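PDB 5DH0: siderophore periplasmic binding protein from Thermobifida fusca, which probably binds a ferric siderophore of the fuscachelin type outside the cell membrane and hands it on for uptake. Local coordinates for residues Arg44-Glu49 and Glu61-Ile66; Ile94-Ile99 and Glu124-Ile129; Lys217-Gln222 and Leu241-Val246; Asp245-Glu250 and Leu273-Ala278. All coordinates share one frame; numbering follows the deposited sequence.

Contact 1: Arg44-Glu49 and Glu61-Ile66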
loop_
_atom_site.group_PDB
_atom_site.type_symbol
_atom_site.label_atom_id
_atom_site.label_comp_id
_atom_site.label_asym_id
_atom_site.label_seq_id
_atom_site.Cartn_x
_atom_site.Cartn_y
_atom_site.Cartn_z
ATOM N N ARG A 44 -38.259 -6.560 -32.789
ATOM C CA ARG A 44 -38.896 -5.764 -31.759
ATOM C C ARG A 44 -38.409 -6.185 -30.390
ATOM O O ARG A 44 -38.985 -7.091 -29.774
ATOM C CB ARG A 44 -40.417 -5.898 -31.834
ATOM C CG ARG A 44 -41.005 -5.621 -33.192
ATOM C CD ARG A 44 -42.481 -5.345 -33.066
ATOM N NE ARG A 44 -42.707 -3.948 -33.382
ATOM C CZ ARG A 44 -43.355 -3.097 -32.610
ATOM N NH1 ARG A 44 -43.873 -3.483 -31.458
ATOM N NH2 ARG A 44 -43.473 -1.853 -33.002
ATOM N N ILE A 45 -37.360 -5.528 -29.908
ATOM C CA ILE A 45 -36.705 -5.957 -28.677
ATOM C C ILE A 45 -37.107 -5.080 -27.488
ATOM O O ILE A 45 -37.053 -3.846 -27.574
ATOM C CB ILE A 45 -35.171 -5.946 -28.869
ATOM C CG1 ILE A 45 -34.800 -6.966 -29.943
ATOM C CG2 ILE A 45 -34.433 -6.251 -27.562
ATOM C CD1 ILE A 45 -33.461 -6.748 -30.578
ATOM N N VAL A 46 -37.541 -5.709 -26.395
ATOM C CA VAL A 46 -37.657 -4.996 -25.117
ATOM C C VAL A 46 -36.387 -5.219 -24.303
ATOM O O VAL A 46 -36.055 -6.349 -23.946
ATOM C CB VAL A 46 -38.878 -5.435 -24.293
ATOM C CG1 VAL A 46 -38.738 -4.975 -22.841
ATOM C CG2 VAL A 46 -40.143 -4.857 -24.890
ATOM N N ALA A 47 -35.671 -4.133 -24.039
ATOM C CA ALA A 47 -34.451 -4.181 -23.240
ATOM C C ALA A 47 -34.749 -3.892 -21.778
ATOM O O ALA A 47 -35.008 -2.750 -21.404
ATOM C CB ALA A 47 -33.421 -3.184 -23.774
ATOM N N LEU A 48 -34.730 -4.922 -20.945
ATOM C CA LEU A 48 -34.760 -4.692 -19.510
ATOM C C LEU A 48 -33.337 -4.354 -19.062
ATOM O O LEU A 48 -32.476 -4.031 -19.903
ATOM C CB LEU A 48 -35.325 -5.898 -18.770
ATOM C CG LEU A 48 -36.726 -6.253 -19.277
ATOM C CD1 LEU A 48 -37.289 -7.462 -18.573
ATOM C CD2 LEU A 48 -37.670 -5.070 -19.155
ATOM N N GLU A 49 -33.086 -4.418 -17.755
ATOM C CA GLU A 49 -31.798 -3.970 -17.227
ATOM C C GLU A 49 -30.623 -4.697 -17.894
ATOM O O GLU A 49 -30.681 -5.909 -18.120
ATOM C CB GLU A 49 -31.726 -4.147 -15.706
ATOM C CG GLU A 49 -30.585 -3.346 -15.087
ATOM C CD GLU A 49 -30.328 -3.674 -13.627
ATOM O OE1 GLU A 49 -30.469 -4.867 -13.252
ATOM O OE2 GLU A 49 -29.965 -2.736 -12.867
ATOM N N GLU A 61 -33.102 -0.131 -32.454
ATOM C CA GLU A 61 -34.055 0.676 -31.691
ATOM C C GLU A 61 -35.027 -0.241 -30.947
ATOM O O GLU A 61 -35.870 -0.907 -31.567
ATOM C CB GLU A 61 -34.828 1.628 -32.601
ATOM C CG GLU A 61 -33.975 2.653 -33.333
ATOM C CD GLU A 61 -34.815 3.684 -34.093
ATOM O OE1 GLU A 61 -35.813 4.196 -33.531
ATOM O OE2 GLU A 61 -34.476 3.983 -35.257
ATOM N N PRO A 62 -34.910 -0.288 -29.614
ATOM C CA PRO A 62 -35.752 -1.191 -28.822
ATOM C C PRO A 62 -37.166 -0.669 -28.810
ATOM O O PRO A 62 -37.341 0.542 -28.969
ATOM C CB PRO A 62 -35.120 -1.142 -27.432
ATOM C CG PRO A 62 -34.481 0.219 -27.362
ATOM C CD PRO A 62 -34.089 0.603 -28.774
ATOM N N VAL A 63 -38.157 -1.538 -28.647
ATOM C CA VAL A 63 -39.540 -1.065 -28.584
ATOM C C VAL A 63 -40.001 -0.756 -27.146
ATOM O O VAL A 63 -41.130 -0.293 -26.934
ATOM C CB VAL A 63 -40.502 -2.079 -29.222
ATOM C CG1 VAL A 63 -40.282 -2.120 -30.721
ATOM C CG2 VAL A 63 -40.330 -3.458 -28.587
ATOM N N GLY A 64 -39.114 -0.993 -26.177
ATOM C CA GLY A 64 -39.362 -0.697 -24.774
ATOM C C GLY A 64 -38.073 -0.795 -23.979
ATOM O O GLY A 64 -37.248 -1.673 -24.233
ATOM N N VAL A 65 -37.872 0.101 -23.024
ATOM C CA VAL A 65 -36.653 0.060 -22.215
ATOM C C VAL A 65 -36.936 0.225 -20.748
ATOM O O VAL A 65 -37.990 0.725 -20.359
ATOM C CB VAL A 65 -35.630 1.165 -22.606
ATOM C CG1 VAL A 65 -35.109 0.939 -23.986
ATOM C CG2 VAL A 65 -36.256 2.549 -22.486
ATOM N N ILE A 66 -35.979 -0.199 -19.936
ATOM C CA ILE A 66 -35.959 0.187 -18.540
ATOM C C ILE A 66 -35.708 1.686 -18.493
ATOM O O ILE A 66 -34.960 2.222 -19.325
ATOM C CB ILE A 66 -34.874 -0.567 -17.733
ATOM C CG1 ILE A 66 -34.830 -0.046 -16.289
ATOM C CG2 ILE A 66 -33.512 -0.404 -18.384
ATOM C CD1 ILE A 66 -33.910 -0.804 -15.379
HETATM O O HOH W 1 -36.344 -3.546 -31.424
#
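V63 and I45 meet through the backbone: V63 N donates to I45 O at 2.8 Å, tilted about 31° from the carbonyl plane. P62 CB also sits against I45 O, at 3.3 Å. A47 N donates to G64 O at 2.9 Å, and A47 O takes I66 N at 3.1 Å, each nearly in line with the C=O it uses. A47 therefore faces the second strand with both its polar backbone atoms. Strands 45-47 and 64-66 run parallel, their axes 11° apart. They are the two strands of a beta-alpha-beta unit, joined through helix 52-57, in a five-stranded parallel sheet. V63 CG1 lies over the centre of one face of the R44 guanidinium, 3.7 Å from CZ. The bend at chi3 of R44 (112°) turns that face onto the valine, and R44 NH1 is hydrogen-bonded to Q103 O. At the other end I66 CD1 reaches E49 CB at 4.0 Å, the two side chains running side by side; E49 OE1 makes a salt bridge with R112. A water links I45 N to E61 O. Farther out, strand 106-112 makes backbone hydrogen bonds to V46 and L48, and V55 of the helix covers I45 and P62.

Contact 2: Ile94-Ile99 and Glu124-Ile129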
loop_
_atom_site.group_PDB
_atom_site.type_symbol
_atom_site.label_atom_id
_atom_site.label_comp_id
_atom_site.label_asym_id
_atom_site.label_seq_id
_atom_site.Cartn_x
_atom_site.Cartn_y
_atom_site.Cartn_z
ATOM N N ILE A 94 -41.210 -4.577 -12.887
ATOM C CA ILE A 94 -41.560 -4.700 -14.290
ATOM C C ILE A 94 -43.043 -4.399 -14.534
ATOM O O ILE A 94 -43.923 -4.954 -13.886
ATOM C CB ILE A 94 -41.204 -6.115 -14.811
ATOM C CG1 ILE A 94 -39.688 -6.330 -14.752
ATOM C CG2 ILE A 94 -41.717 -6.328 -16.218
ATOM C CD1 ILE A 94 -39.248 -7.734 -15.150
ATOM N N ASN A 95 -43.300 -3.492 -15.465
ATOM C CA ASN A 95 -44.651 -3.171 -15.902
ATOM C C ASN A 95 -45.063 -4.109 -17.038
ATOM O O ASN A 95 -44.817 -3.823 -18.208
ATOM C CB ASN A 95 -44.710 -1.715 -16.349
ATOM C CG ASN A 95 -46.115 -1.239 -16.624
ATOM O OD1 ASN A 95 -47.023 -2.027 -16.882
ATOM N ND2 ASN A 95 -46.296 0.071 -16.586
ATOM N N MET A 96 -45.669 -5.236 -16.677
ATOM C CA MET A 96 -46.050 -6.268 -17.630
ATOM C C MET A 96 -46.964 -5.747 -18.740
ATOM O O MET A 96 -46.795 -6.095 -19.912
ATOM C CB MET A 96 -46.726 -7.416 -16.892
ATOM C CG MET A 96 -45.771 -8.230 -16.033
ATOM S SD MET A 96 -44.649 -9.207 -17.052
ATOM C CE MET A 96 -43.681 -10.090 -15.823
ATOM N N GLU A 97 -47.924 -4.910 -18.358
ATOM C CA GLU A 97 -48.829 -4.286 -19.311
ATOM C C GLU A 97 -48.091 -3.474 -20.353
ATOM O O GLU A 97 -48.425 -3.511 -21.530
ATOM C CB GLU A 97 -49.821 -3.376 -18.591
ATOM C CG GLU A 97 -50.975 -4.093 -17.941
ATOM C CD GLU A 97 -52.293 -3.454 -18.313
ATOM O OE1 GLU A 97 -52.265 -2.311 -18.832
ATOM O OE2 GLU A 97 -53.347 -4.096 -18.104
ATOM N N ALA A 98 -47.099 -2.717 -19.908
ATOM C CA ALA A 98 -46.341 -1.870 -20.812
ATOM C C ALA A 98 -45.590 -2.738 -21.823
ATOM O O ALA A 98 -45.445 -2.375 -22.995
ATOM C CB ALA A 98 -45.379 -0.978 -20.028
ATOM N N ILE A 99 -45.136 -3.898 -21.371
ATOM C CA ILE A 99 -44.371 -4.773 -22.240
ATOM C C ILE A 99 -45.263 -5.352 -23.323
ATOM O O ILE A 99 -44.878 -5.380 -24.489
ATOM C CB ILE A 99 -43.695 -5.906 -21.456
ATOM C CG1 ILE A 99 -42.619 -5.316 -20.545
ATOM C CG2 ILE A 99 -43.115 -6.941 -22.420
ATOM C CD1 ILE A 99 -41.799 -6.343 -19.817
ATOM N N GLU A 124 -41.262 -16.699 -16.570
ATOM C CA GLU A 124 -42.394 -17.488 -17.038
ATOM C C GLU A 124 -43.543 -16.574 -17.444
ATOM O O GLU A 124 -44.193 -16.802 -18.463
ATOM C CB GLU A 124 -42.848 -18.479 -15.965
ATOM N N ASP A 125 -43.776 -15.535 -16.647
ATOM C CA ASP A 125 -44.790 -14.529 -16.952
ATOM C C ASP A 125 -44.499 -13.839 -18.290
ATOM O O ASP A 125 -45.383 -13.708 -19.136
ATOM C CB ASP A 125 -44.867 -13.483 -15.827
ATOM C CG ASP A 125 -45.547 -14.012 -14.562
ATOM O OD1 ASP A 125 -46.061 -15.150 -14.585
ATOM O OD2 ASP A 125 -45.571 -13.283 -13.541
ATOM N N LEU A 126 -43.252 -13.418 -18.482
ATOM C CA LEU A 126 -42.858 -12.675 -19.676
ATOM C C LEU A 126 -42.957 -13.496 -20.955
ATOM O O LEU A 126 -43.073 -12.939 -22.045
ATOM C CB LEU A 126 -41.430 -12.145 -19.531
ATOM C CG LEU A 126 -41.211 -11.056 -18.483
ATOM C CD1 LEU A 126 -39.733 -10.861 -18.241
ATOM C CD2 LEU A 126 -41.835 -9.761 -18.931
ATOM N N GLU A 127 -42.905 -14.815 -20.837
ATOM C CA GLU A 127 -42.917 -15.644 -22.033
ATOM C C GLU A 127 -44.328 -15.901 -22.535
ATOM O O GLU A 127 -44.518 -16.442 -23.619
ATOM C CB GLU A 127 -42.182 -16.953 -21.783
ATOM C CG GLU A 127 -40.776 -16.897 -22.318
ATOM C CD GLU A 127 -39.934 -18.060 -21.876
ATOM O OE1 GLU A 127 -40.358 -18.764 -20.930
ATOM O OE2 GLU A 127 -38.840 -18.253 -22.465
ATOM N N LYS A 128 -45.313 -15.491 -21.749
ATOM C CA LYS A 128 -46.686 -15.440 -22.225
ATOM C C LYS A 128 -46.789 -14.329 -23.272
ATOM O O LYS A 128 -47.634 -14.372 -24.164
ATOM C CB LYS A 128 -47.658 -15.215 -21.062
ATOM C CG LYS A 128 -47.596 -16.324 -20.021
ATOM C CD LYS A 128 -48.856 -16.403 -19.174
ATOM C CE LYS A 128 -48.845 -15.388 -18.044
ATOM N NZ LYS A 128 -50.029 -15.565 -17.147
ATOM N N ILE A 129 -45.897 -13.348 -23.162
ATOM C CA ILE A 129 -45.837 -12.238 -24.102
ATOM C C ILE A 129 -44.908 -12.513 -25.281
ATOM O O ILE A 129 -45.292 -12.329 -26.436
ATOM C CB ILE A 129 -45.355 -10.952 -23.421
ATOM C CG1 ILE A 129 -46.280 -10.569 -22.269
ATOM C CG2 ILE A 129 -45.241 -9.826 -24.450
ATOM C CD1 ILE A 129 -45.822 -9.325 -21.522
#
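L126 CD2 is gripped by two residues of 94-99. M96 SD touches it at 3.4 Å and I99 CD1 at 3.5 Å, and both side chains cross the leucine at about a right angle. This is the tight, buried part of the contact. M96 reaches it because its chain bends at chi2 (-70°), which turns SD and CE toward helix 116-126. A second pair lies farther along: I129 CD1 against I99 CG2 at 3.7 Å, and equally near M96 O. On the solvent side the contact rests on fewer atoms: M96 CE touches the CB of exposed D125 at 3.6 Å. I94 CG2 is only loosely near L126 CD2, at 4.4 Å. Replacing M96 with an alanine would probably open a gap beside L126 CD2 and uncover D125 CB. N95 is the N-cap of the helix holding M96 and I99; its OD1 accepts from A98 N. L126 also packs on F134 of strand 132-137 and I99 on V87 of strand 86-88, the two outermost strands of the parallel sheet. Carbon and sulfur do nearly all the touching, which implies that shape and burial, more than directed bonds, hold this pair.

Contact 3: Lys217-Gln222 and Leu241-Val246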
loop_
_atom_site.group_PDB
_atom_site.type_symbol
_atom_site.label_atom_id
_atom_site.label_comp_id
_atom_site.label_asym_id
_atom_site.label_seq_id
_atom_site.Cartn_x
_atom_site.Cartn_y
_atom_site.Cartn_z
ATOM N N LYS A 217 -1.385 -1.328 -9.138
ATOM C CA LYS A 217 -1.446 -1.365 -7.694
ATOM C C LYS A 217 -2.483 -0.326 -7.228
ATOM O O LYS A 217 -2.546 0.791 -7.777
ATOM C CB LYS A 217 -0.047 -1.105 -7.122
ATOM C CG LYS A 217 0.013 -0.867 -5.620
ATOM C CD LYS A 217 1.288 -1.466 -4.976
ATOM C CE LYS A 217 2.524 -1.362 -5.858
ATOM N NZ LYS A 217 2.925 0.032 -6.152
ATOM N N GLN A 218 -3.329 -0.676 -6.258
ATOM C CA GLN A 218 -4.277 0.324 -5.760
ATOM C C GLN A 218 -4.125 0.561 -4.264
ATOM O O GLN A 218 -3.495 -0.226 -3.563
ATOM C CB GLN A 218 -5.737 -0.055 -6.102
ATOM C CG GLN A 218 -5.971 -0.216 -7.605
ATOM C CD GLN A 218 -7.418 -0.510 -7.978
ATOM O OE1 GLN A 218 -8.286 0.352 -7.863
ATOM N NE2 GLN A 218 -7.682 -1.741 -8.416
ATOM N N SER A 219 -4.722 1.662 -3.802
ATOM C CA SER A 219 -4.615 2.139 -2.428
ATOM C C SER A 219 -5.073 1.180 -1.309
ATOM O O SER A 219 -6.009 0.397 -1.479
ATOM C CB SER A 219 -5.410 3.439 -2.314
ATOM O OG SER A 219 -5.526 3.812 -0.961
ATOM N N LYS A 220 -4.416 1.270 -0.154
ATOM C CA LYS A 220 -4.871 0.607 1.081
ATOM C C LYS A 220 -6.326 0.940 1.463
ATOM O O LYS A 220 -6.938 0.236 2.275
ATOM C CB LYS A 220 -3.986 1.015 2.259
ATOM C CG LYS A 220 -4.279 2.442 2.668
ATOM C CD LYS A 220 -3.438 2.984 3.784
ATOM C CE LYS A 220 -3.710 4.474 3.888
ATOM N NZ LYS A 220 -2.863 5.164 4.881
ATOM N N ALA A 221 -6.865 2.024 0.904
ATOM C CA ALA A 221 -8.214 2.449 1.242
ATOM C C ALA A 221 -9.258 1.421 0.811
ATOM O O ALA A 221 -10.328 1.349 1.408
ATOM C CB ALA A 221 -8.514 3.812 0.625
ATOM N N GLN A 222 -8.959 0.626 -0.219
ATOM C CA GLN A 222 -9.836 -0.491 -0.596
ATOM C C GLN A 222 -9.999 -1.551 0.476
ATOM O O GLN A 222 -11.044 -2.198 0.553
ATOM C CB GLN A 222 -9.326 -1.225 -1.827
ATOM C CG GLN A 222 -9.038 -0.390 -3.011
ATOM C CD GLN A 222 -8.497 -1.231 -4.119
ATOM O OE1 GLN A 222 -7.476 -1.905 -3.947
ATOM N NE2 GLN A 222 -9.184 -1.223 -5.269
ATOM N N LEU A 241 -6.439 8.103 1.672
ATOM C CA LEU A 241 -5.994 8.098 0.287
ATOM C C LEU A 241 -4.573 8.630 0.139
ATOM O O LEU A 241 -4.101 8.864 -0.977
ATOM C CB LEU A 241 -6.946 8.930 -0.567
ATOM C CG LEU A 241 -8.297 8.259 -0.716
ATOM C CD1 LEU A 241 -9.315 9.219 -1.299
ATOM C CD2 LEU A 241 -8.095 7.049 -1.603
ATOM N N SER A 242 -3.894 8.818 1.263
ATOM C CA SER A 242 -2.579 9.455 1.249
ATOM C C SER A 242 -1.524 8.650 0.462
ATOM O O SER A 242 -0.561 9.224 -0.042
ATOM C CB SER A 242 -2.090 9.686 2.683
ATOM O OG SER A 242 -1.887 8.443 3.350
ATOM N N ASP A 243 -1.698 7.334 0.347
ATOM C CA ASP A 243 -0.720 6.524 -0.399
ATOM C C ASP A 243 -0.945 6.507 -1.907
ATOM O O ASP A 243 -0.142 5.953 -2.640
ATOM C CB ASP A 243 -0.700 5.080 0.114
ATOM C CG ASP A 243 -2.032 4.360 -0.086
ATOM O OD1 ASP A 243 -3.092 5.042 -0.039
ATOM O OD2 ASP A 243 -2.013 3.110 -0.254
ATOM N N ALA A 244 -2.032 7.103 -2.377
ATOM C CA ALA A 244 -2.310 7.123 -3.811
ATOM C C ALA A 244 -1.447 8.162 -4.545
ATOM O O ALA A 244 -1.342 9.312 -4.126
ATOM C CB ALA A 244 -3.787 7.398 -4.049
ATOM N N ASP A 245 -0.838 7.753 -5.646
ATOM C CA ASP A 245 -0.082 8.673 -6.485
ATOM C C ASP A 245 -1.008 9.316 -7.509
ATOM O O ASP A 245 -0.795 10.437 -7.949
ATOM C CB ASP A 245 1.057 7.933 -7.208
ATOM C CG ASP A 245 1.985 7.192 -6.249
ATOM O OD1 ASP A 245 2.338 7.751 -5.188
ATOM O OD2 ASP A 245 2.357 6.035 -6.553
ATOM N N VAL A 246 -2.025 8.559 -7.902
ATOM C CA VAL A 246 -2.987 8.939 -8.923
ATOM C C VAL A 246 -4.393 8.610 -8.437
ATOM O O VAL A 246 -4.665 7.500 -7.964
ATOM C CB VAL A 246 -2.744 8.208 -10.252
ATOM C CG1 VAL A 246 -3.863 8.531 -11.252
ATOM C CG2 VAL A 246 -1.383 8.565 -10.814
HETATM O O HOH W 2 -3.142 7.334 6.125
#
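The hydrogen bonds centre on the D243 carboxylate, which takes one bond on each oxygen. S219 OG donates to OD1 at 2.9 Å, and K220 N donates to OD2 at 3.0 Å with a nearly straight N-H (171°). Each carboxylate oxygen of D243 accepts on its syn lone pair, the side facing the other oxygen, so the carboxylate is held in a fork between neighbouring residues and its rotation is fixed. D243 CG lies between its own backbone N and carbonyl carbon (chi1 63°), which points the group across to 217-222. S219 OG also accepts from A221 N at 2.9 Å, an ST turn. One hydroxyl thus serves the aspartate as donor and its own chain as acceptor. An asparagine in place of D243 has one acceptor oxygen instead of two, and would probably leave S219 OG or K220 N without its mate.

No ion pair closes: K220 NZ stays 4.9 Å from D243 OD1. The K220 chain crosses D243 obliquely, with CG near OD2 and CE nearer OD1. NZ bonds T83 O of the second subunit, whose P85 packs on K220, and reaches S242 OG through a water.

Apolar packing is small. A221 CB meets L241 CD2 at 4.0 Å, and L241 fills in against V191 and V200 of the sheet beneath.

L241 to A244 form a type I beta turn, and 220-222 a short 3-10 segment. D243 ties this turn, ahead of strand 246-250, to the residues that follow the short strand 217-218, at the edge of the mixed sheet and beside the second subunit.

Contact 4: Asp245-Glu250 and Leu273-Ala278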
loop_
_atom_site.group_PDB
_atom_site.type_symbol
_atom_site.label_atom_id
_atom_site.label_comp_id
_atom_site.label_asym_id
_atom_site.label_seq_id
_atom_site.Cartn_x
_atom_site.Cartn_y
_atom_site.Cartn_z
ATOM N N ASP A 245 -0.838 7.753 -5.646
ATOM C CA ASP A 245 -0.082 8.673 -6.485
ATOM C C ASP A 245 -1.008 9.316 -7.509
ATOM O O ASP A 245 -0.795 10.437 -7.949
ATOM C CB ASP A 245 1.057 7.933 -7.208
ATOM C CG ASP A 245 1.985 7.192 -6.249
ATOM O OD1 ASP A 245 2.338 7.751 -5.188
ATOM O OD2 ASP A 245 2.357 6.035 -6.553
ATOM N N VAL A 246 -2.025 8.559 -7.902
ATOM C CA VAL A 246 -2.987 8.939 -8.923
ATOM C C VAL A 246 -4.393 8.610 -8.437
ATOM O O VAL A 246 -4.665 7.500 -7.964
ATOM C CB VAL A 246 -2.744 8.208 -10.252
ATOM C CG1 VAL A 246 -3.863 8.531 -11.252
ATOM C CG2 VAL A 246 -1.383 8.565 -10.814
ATOM N N ILE A 247 -5.285 9.585 -8.553
ATOM C CA ILE A 247 -6.651 9.395 -8.134
ATOM C C ILE A 247 -7.583 9.607 -9.313
ATOM O O ILE A 247 -7.524 10.639 -9.973
ATOM C CB ILE A 247 -7.016 10.352 -6.995
ATOM C CG1 ILE A 247 -6.226 9.996 -5.737
ATOM C CG2 ILE A 247 -8.504 10.299 -6.709
ATOM C CD1 ILE A 247 -6.609 10.879 -4.525
ATOM N N PHE A 248 -8.416 8.607 -9.583
ATOM C CA PHE A 248 -9.525 8.732 -10.525
ATOM C C PHE A 248 -10.835 8.991 -9.773
ATOM O O PHE A 248 -11.070 8.419 -8.695
ATOM C CB PHE A 248 -9.683 7.459 -11.352
ATOM C CG PHE A 248 -8.674 7.297 -12.443
ATOM C CD1 PHE A 248 -8.788 8.018 -13.627
ATOM C CD2 PHE A 248 -7.638 6.382 -12.309
ATOM C CE1 PHE A 248 -7.855 7.848 -14.653
ATOM C CE2 PHE A 248 -6.709 6.200 -13.327
ATOM C CZ PHE A 248 -6.814 6.934 -14.496
ATOM N N TYR A 249 -11.693 9.831 -10.339
ATOM C CA TYR A 249 -13.051 9.978 -9.818
ATOM C C TYR A 249 -14.049 9.659 -10.931
ATOM O O TYR A 249 -13.905 10.099 -12.062
ATOM C CB TYR A 249 -13.292 11.400 -9.227
ATOM C CG TYR A 249 -13.037 12.563 -10.181
ATOM C CD1 TYR A 249 -11.786 13.179 -10.259
ATOM C CD2 TYR A 249 -14.040 13.050 -11.001
ATOM C CE1 TYR A 249 -11.554 14.233 -11.136
ATOM C CE2 TYR A 249 -13.805 14.096 -11.867
ATOM C CZ TYR A 249 -12.569 14.681 -11.930
ATOM O OH TYR A 249 -12.363 15.716 -12.799
ATOM N N GLU A 250 -15.075 8.895 -10.606
ATOM C CA GLU A 250 -16.132 8.596 -11.566
ATOM C C GLU A 250 -16.858 9.844 -12.079
ATOM O O GLU A 250 -17.138 10.776 -11.321
ATOM C CB GLU A 250 -17.125 7.620 -10.928
ATOM C CG GLU A 250 -16.463 6.270 -10.600
ATOM C CD GLU A 250 -17.443 5.210 -10.120
ATOM O OE1 GLU A 250 -18.589 5.601 -9.768
ATOM O OE2 GLU A 250 -17.066 3.994 -10.104
ATOM N N LEU A 273 -4.044 15.932 -0.034
ATOM C CA LEU A 273 -3.601 14.659 -0.616
ATOM C C LEU A 273 -2.419 14.849 -1.552
ATOM O O LEU A 273 -2.461 15.718 -2.434
ATOM C CB LEU A 273 -4.735 13.980 -1.383
ATOM C CG LEU A 273 -5.882 13.472 -0.527
ATOM C CD1 LEU A 273 -6.966 12.854 -1.411
ATOM C CD2 LEU A 273 -5.353 12.499 0.521
ATOM N N PRO A 274 -1.368 14.028 -1.372
ATOM C CA PRO A 274 -0.217 13.996 -2.279
ATOM C C PRO A 274 -0.640 13.980 -3.749
ATOM O O PRO A 274 -0.064 14.703 -4.559
ATOM C CB PRO A 274 0.491 12.688 -1.907
ATOM C CG PRO A 274 0.145 12.457 -0.488
ATOM C CD PRO A 274 -1.226 13.071 -0.257
ATOM N N ALA A 275 -1.644 13.179 -4.092
ATOM C CA ALA A 275 -2.046 13.075 -5.491
ATOM C C ALA A 275 -2.688 14.373 -5.969
ATOM O O ALA A 275 -2.562 14.752 -7.136
ATOM C CB ALA A 275 -2.985 11.914 -5.695
ATOM N N VAL A 276 -3.374 15.058 -5.065
ATOM C CA VAL A 276 -3.996 16.326 -5.413
ATOM C C VAL A 276 -2.917 17.377 -5.634
ATOM O O VAL A 276 -2.888 18.035 -6.669
ATOM C CB VAL A 276 -4.979 16.776 -4.326
ATOM C CG1 VAL A 276 -5.516 18.168 -4.632
ATOM C CG2 VAL A 276 -6.095 15.761 -4.218
ATOM N N GLU A 277 -2.007 17.492 -4.672
ATOM C CA GLU A 277 -0.856 18.379 -4.797
ATOM C C GLU A 277 0.001 18.099 -6.019
ATOM O O GLU A 277 0.624 19.007 -6.559
ATOM C CB GLU A 277 0.012 18.283 -3.556
ATOM C CG GLU A 277 -0.633 18.905 -2.339
ATOM C CD GLU A 277 0.130 18.579 -1.083
ATOM O OE1 GLU A 277 1.035 17.726 -1.175
ATOM O OE2 GLU A 277 -0.169 19.164 -0.016
ATOM N N ALA A 278 0.035 16.846 -6.455
ATOM C CA ALA A 278 0.829 16.479 -7.620
ATOM C C ALA A 278 0.108 16.726 -8.943
ATOM O O ALA A 278 0.678 16.471 -10.009
ATOM C CB ALA A 278 1.245 15.004 -7.530
#
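I247 CD1 meets L273 CD1 at 3.7 Å, the two side chains crossing at about a right angle. I247 points from its strand toward segment 273-278, and L273 points back at it, so methyl meets methyl. Nearer the backbone, the isoleucine has a different neighbour. I247 CG1 lies 3.8 Å from A275 CB, and CD1 is also close to that methyl. The isoleucine therefore straddles L273 and A275, with CG1 anti to its carbonyl carbon (chi1 -67°), which carries the CD1 arm over to both. A275 is directed at the strand as well. Its CB rests on the backbone at the start of the strand, 3.5 Å from D245 O and 4.1 Å from V246 N. This is where the two segments run closest, with the CA atoms of D245 and A275 4.9 Å apart.

Strand 246-250 belongs to the mixed sheet, between strands 187-193 and 281-284 and parallel to both; short helix 274-277 packs beside it and leads into 281-284. L273 stands just before that helix, at its N-cap position.

V246 turns the other way, to F188 and to V305 of helix 292-307, and F248 follows it onto V305. I247 also packs on W270, which touches V276. D245 points away from the helix; its OD2 accepts from T187 N.

Contacts 1 and 2 lie on one side of the chain's centre, contacts 3 and 4 on the other, with about 39 to 47 Å between centres across the two groups. Contacts 1 and 4 are buried. Contact 1 is a pairing of strands by backbone bonds; contact 4 sets a short helix and the residue before it on a strand through apolar side chains. Contacts 2 and 3 are partly buried and differ more: contact 2 is apolar, between the start of one helix and the end region of another, contact 3 polar and next to the second subunit. Neighbours touch within each half. L48 packs on I94 and L126, while contacts 3 and 4 share D245 and V246, and P274 meets S242.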